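Local coordinates for protein carbohydrate deacetylase Agd3 (PDB 6NWZ) that probably removes N-acetyl groups from the exopolysaccharide galactosaminogalactan and is required for biofilm formation by the fungus Aspergillus fumigatus, at residues A[106-115]-A[205-213]. Sequence-based numbering, arbitrary orientation.
With ZN (zinc ion), chain J; NAG (2-acetamido-2-deoxy-beta-D-glucopyranose), chain D.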
loop_
_atom_site.group_PDB
_atom_site.type_symbol
_atom_site.label_atom_id
_atom_site.label_comp_id
_atom_site.label_asym_id
_atom_site.label_seq_id
_atom_site.Cartn_x
_atom_site.Cartn_y
_atom_site.Cartn_z
ATOM N N TYR A 106 -18.119 -27.882 11.236
ATOM C CA TYR A 106 -18.934 -27.351 12.327
ATOM C C TYR A 106 -18.528 -27.960 13.663
ATOM O O TYR A 106 -18.512 -27.271 14.690
ATOM C CB TYR A 106 -20.419 -27.607 12.061
ATOM C CG TYR A 106 -20.954 -26.980 10.792
ATOM C CD1 TYR A 106 -20.341 -25.869 10.225
ATOM C CD2 TYR A 106 -22.075 -27.505 10.159
ATOM C CE1 TYR A 106 -20.831 -25.299 9.063
ATOM C CE2 TYR A 106 -22.570 -26.941 8.998
ATOM C CZ TYR A 106 -21.946 -25.841 8.456
ATOM O OH TYR A 106 -22.438 -25.281 7.301
ATOM N N ALA A 107 -18.202 -29.255 13.669
ATOM C CA ALA A 107 -17.770 -29.902 14.903
ATOM C C ALA A 107 -16.453 -29.320 15.393
ATOM O O ALA A 107 -16.256 -29.139 16.601
ATOM C CB ALA A 107 -17.643 -31.409 14.690
ATOM N N TYR A 108 -15.539 -29.021 14.469
ATOM C CA TYR A 108 -14.280 -28.397 14.854
ATOM C C TYR A 108 -14.516 -27.022 15.464
ATOM O O TYR A 108 -13.894 -26.671 16.475
ATOM C CB TYR A 108 -13.348 -28.307 13.645
ATOM C CG TYR A 108 -12.022 -27.649 13.942
ATOM C CD1 TYR A 108 -11.107 -28.242 14.806
ATOM C CD2 TYR A 108 -11.679 -26.438 13.355
ATOM C CE1 TYR A 108 -9.889 -27.642 15.082
ATOM C CE2 TYR A 108 -10.463 -25.830 13.623
ATOM C CZ TYR A 108 -9.573 -26.437 14.486
ATOM O OH TYR A 108 -8.364 -25.836 14.753
ATOM N N GLN A 109 -15.427 -26.239 14.876
ATOM C CA GLN A 109 -15.728 -24.911 15.406
ATOM C C GLN A 109 -16.193 -24.979 16.854
ATOM O O GLN A 109 -15.844 -24.116 17.669
ATOM C CB GLN A 109 -16.798 -24.228 14.555
ATOM C CG GLN A 109 -16.397 -23.933 13.130
ATOM C CD GLN A 109 -17.361 -22.978 12.458
ATOM O OE1 GLN A 109 -18.000 -23.316 11.462
ATOM N NE2 GLN A 109 -17.471 -21.771 13.006
ATOM N N LEU A 110 -16.990 -25.993 17.193
ATOM C CA LEU A 110 -17.548 -26.083 18.537
ATOM C C LEU A 110 -16.507 -26.535 19.555
ATOM O O LEU A 110 -16.355 -25.912 20.611
ATOM C CB LEU A 110 -18.747 -27.029 18.539
ATOM C CG LEU A 110 -19.999 -26.451 17.882
ATOM C CD1 LEU A 110 -21.078 -27.506 17.765
ATOM C CD2 LEU A 110 -20.497 -25.258 18.680
ATOM N N GLU A 111 -15.780 -27.616 19.255
ATOM C CA GLU A 111 -14.863 -28.182 20.241
ATOM C C GLU A 111 -13.688 -27.256 20.527
ATOM O O GLU A 111 -13.163 -27.254 21.647
ATOM C CB GLU A 111 -14.352 -29.542 19.765
ATOM C CG GLU A 111 -14.507 -30.668 20.781
ATOM C CD GLU A 111 -13.700 -30.445 22.045
ATOM O OE1 GLU A 111 -14.266 -29.931 23.034
ATOM O OE2 GLU A 111 -12.497 -30.780 22.051
ATOM N N TYR A 112 -13.267 -26.459 19.544
ATOM C CA TYR A 112 -12.068 -25.639 19.675
ATOM C C TYR A 112 -12.349 -24.142 19.629
ATOM O O TYR A 112 -11.400 -23.349 19.639
ATOM C CB TYR A 112 -11.051 -26.024 18.597
ATOM C CG TYR A 112 -10.483 -27.414 18.790
ATOM C CD1 TYR A 112 -11.175 -28.533 18.347
ATOM C CD2 TYR A 112 -9.264 -27.607 19.431
ATOM C CE1 TYR A 112 -10.666 -29.804 18.527
ATOM C CE2 TYR A 112 -8.745 -28.878 19.615
ATOM C CZ TYR A 112 -9.453 -29.973 19.161
ATOM O OH TYR A 112 -8.950 -31.244 19.337
ATOM N N GLY A 113 -13.614 -23.733 19.588
ATOM C CA GLY A 113 -13.949 -22.313 19.639
ATOM C C GLY A 113 -13.468 -21.510 18.450
ATOM O O GLY A 113 -13.035 -20.362 18.613
ATOM N N VAL A 114 -13.548 -22.084 17.253
ATOM C CA VAL A 114 -12.999 -21.484 16.043
ATOM C C VAL A 114 -14.133 -20.894 15.216
ATOM O O VAL A 114 -15.198 -21.508 15.066
ATOM C CB VAL A 114 -12.194 -22.524 15.240
ATOM C CG1 VAL A 114 -11.724 -21.947 13.921
ATOM C CG2 VAL A 114 -11.008 -23.001 16.053
ATOM N N ARG A 115 -13.909 -19.698 14.683
ATOM C CA ARG A 115 -14.905 -18.994 13.893
ATOM C C ARG A 115 -14.745 -19.308 12.409
ATOM O O ARG A 115 -13.693 -19.761 11.952
ATOM C CB ARG A 115 -14.800 -17.487 14.133
ATOM C CG ARG A 115 -15.217 -17.070 15.535
ATOM C CD ARG A 115 -14.912 -15.607 15.804
ATOM N NE ARG A 115 -15.524 -15.146 17.047
ATOM C CZ ARG A 115 -15.423 -13.905 17.512
ATOM N NH1 ARG A 115 -14.729 -12.995 16.844
ATOM N NH2 ARG A 115 -16.020 -13.573 18.647
ATOM N N ASN A 205 -24.872 -17.172 15.465
ATOM C CA ASN A 205 -24.507 -17.952 16.644
ATOM C C ASN A 205 -25.476 -19.126 16.690
ATOM O O ASN A 205 -26.604 -18.990 17.169
ATOM C CB ASN A 205 -24.565 -17.115 17.913
ATOM C CG ASN A 205 -24.008 -17.848 19.115
ATOM O OD1 ASN A 205 -24.337 -19.009 19.359
ATOM N ND2 ASN A 205 -23.151 -17.175 19.870
ATOM N N PHE A 206 -25.036 -20.274 16.178
ATOM C CA PHE A 206 -25.874 -21.468 16.098
ATOM C C PHE A 206 -25.474 -22.416 17.223
ATOM O O PHE A 206 -24.727 -23.377 17.033
ATOM C CB PHE A 206 -25.742 -22.120 14.729
ATOM C CG PHE A 206 -26.305 -21.297 13.608
ATOM C CD1 PHE A 206 -27.535 -20.671 13.739
ATOM C CD2 PHE A 206 -25.602 -21.149 12.421
ATOM C CE1 PHE A 206 -28.055 -19.914 12.704
ATOM C CE2 PHE A 206 -26.117 -20.396 11.382
ATOM C CZ PHE A 206 -27.343 -19.777 11.522
ATOM N N ASP A 207 -25.993 -22.128 18.417
ATOM C CA ASP A 207 -25.727 -22.917 19.620
ATOM C C ASP A 207 -24.227 -23.099 19.850
ATOM O O ASP A 207 -23.732 -24.209 20.054
ATOM C CB ASP A 207 -26.438 -24.269 19.559
ATOM C CG ASP A 207 -27.941 -24.129 19.449
ATOM O OD1 ASP A 207 -28.602 -23.969 20.497
ATOM O OD2 ASP A 207 -28.460 -24.168 18.314
ATOM N N GLY A 208 -23.496 -21.984 19.820
ATOM C CA GLY A 208 -22.075 -21.972 20.061
ATOM C C GLY A 208 -21.225 -21.793 18.818
ATOM O O GLY A 208 -20.119 -21.248 18.909
ATOM N N ARG A 209 -21.709 -22.245 17.662
ATOM C CA ARG A 209 -20.963 -22.107 16.419
ATOM C C ARG A 209 -21.119 -20.686 15.891
ATOM O O ARG A 209 -22.240 -20.238 15.631
ATOM C CB ARG A 209 -21.445 -23.124 15.388
ATOM C CG ARG A 209 -20.716 -23.018 14.065
ATOM C CD ARG A 209 -20.917 -24.255 13.222
ATOM N NE ARG A 209 -22.320 -24.473 12.894
ATOM C CZ ARG A 209 -22.932 -23.946 11.839
ATOM N NH1 ARG A 209 -22.266 -23.157 11.002
ATOM N NH2 ARG A 209 -24.212 -24.207 11.624
ATOM N N GLU A 210 -20.003 -19.979 15.738
ATOM C CA GLU A 210 -20.016 -18.579 15.336
ATOM C C GLU A 210 -19.587 -18.456 13.882
ATOM O O GLU A 210 -18.598 -19.069 13.465
ATOM C CB GLU A 210 -19.101 -17.743 16.226
ATOM C CG GLU A 210 -19.301 -17.982 17.706
ATOM C CD GLU A 210 -18.545 -16.986 18.554
ATOM O OE1 GLU A 210 -19.203 -16.194 19.260
ATOM O OE2 GLU A 210 -17.297 -16.985 18.505
ATOM N N GLN A 211 -20.326 -17.654 13.122
ATOM C CA GLN A 211 -20.130 -17.553 11.685
ATOM C C GLN A 211 -20.417 -16.126 11.249
ATOM O O GLN A 211 -21.333 -15.487 11.772
ATOM C CB GLN A 211 -21.046 -18.536 10.945
ATOM C CG GLN A 211 -20.939 -18.501 9.429
ATOM C CD GLN A 211 -21.848 -19.519 8.768
ATOM O OE1 GLN A 211 -21.391 -20.555 8.286
ATOM N NE2 GLN A 211 -23.146 -19.230 8.747
ATOM N N MET A 212 -19.624 -15.627 10.303
ATOM C CA MET A 212 -19.852 -14.327 9.683
ATOM C C MET A 212 -20.084 -14.553 8.194
ATOM O O MET A 212 -19.245 -15.159 7.518
ATOM C CB MET A 212 -18.674 -13.377 9.929
ATOM C CG MET A 212 -18.778 -12.056 9.174
ATOM S SD MET A 212 -17.483 -10.851 9.549
ATOM C CE MET A 212 -17.933 -10.337 11.201
ATOM N N ALA A 213 -21.226 -14.079 7.692
ATOM C CA ALA A 213 -21.661 -14.343 6.325
ATOM C C ALA A 213 -21.871 -13.034 5.578
ATOM O O ALA A 213 -22.567 -12.139 6.069
ATOM C CB ALA A 213 -22.953 -15.168 6.302
HETATM ZN ZN ZN J . -18.117 -16.157 21.379
HETATM C C1 NAG D . -10.105 -34.093 16.647
HETATM C C2 NAG D . -9.616 -35.537 16.785
HETATM C C3 NAG D . -10.802 -36.487 16.956
HETATM C C4 NAG D . -11.693 -36.029 18.103
HETATM C C5 NAG D . -12.115 -34.582 17.876
HETATM C C6 NAG D . -12.935 -34.012 19.011
HETATM C C7 NAG D . -7.641 -36.562 15.739
HETATM C C8 NAG D . -7.179 -36.874 17.132
HETATM N N2 NAG D . -8.813 -35.925 15.637
HETATM O O3 NAG D . -10.322 -37.802 17.215
HETATM O O4 NAG D . -12.845 -36.858 18.196
HETATM O O5 NAG D . -10.947 -33.759 17.758
HETATM O O6 NAG D . -13.508 -32.763 18.653
HETATM O O7 NAG D . -6.983 -36.874 14.752
HETATM O O HOH W 1 -17.759 -21.274 16.537
#
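R209 meets Y106 because its CG lies anti to the backbone N (chi1 179°) and the chain then bends at chi3, 61°, which lays the guanidinium over one face of the ring. The two planes are 22° apart, and R209 CZ stands 3.6 Å from the centroid of the Y106 ring, almost on its normal: a flat stack over the ring face that is also a cation-pi contact. Arginine suits this place because its flat cation can cover an aromatic face while its methylene groups pack nearer the backbone, CG and CD against the amide of Q109. Q109 runs extended beyond CG, and its NE2, with two hydrogens to give, reaches two backbone carbonyls, V114 O at 3.1 Å and, by a weak, bent bond, E210 O at 3.0 Å. A water also joins the segments, donating to V114 O and accepting from E210 N.

L110, with a branched apolar end, rests its CD2 methyl on the turn, 3.5 Å from G208 C; there a CB would jam against D207 O, which calls for glycine. Further along, R115 NE donates an almost straight bond of 2.9 Å to E210 OE2, meeting it from above the carboxylate plane. The other oxygen, OE1, binds zinc together with L684 O, so the salt bridge probably helps orient a metal ligand; R115 also gives NH1 to W236 O.

Within the CBM87 region, the end of helix 99-112 thus packs beside the hairpin of strands 198-206 and 209-214, closed by a type I' turn from F206 to R209. The chain runs on from the loop into strand 115-119, which pairs in parallel with 209-214, and helix 224-237 touches both R115 and E210.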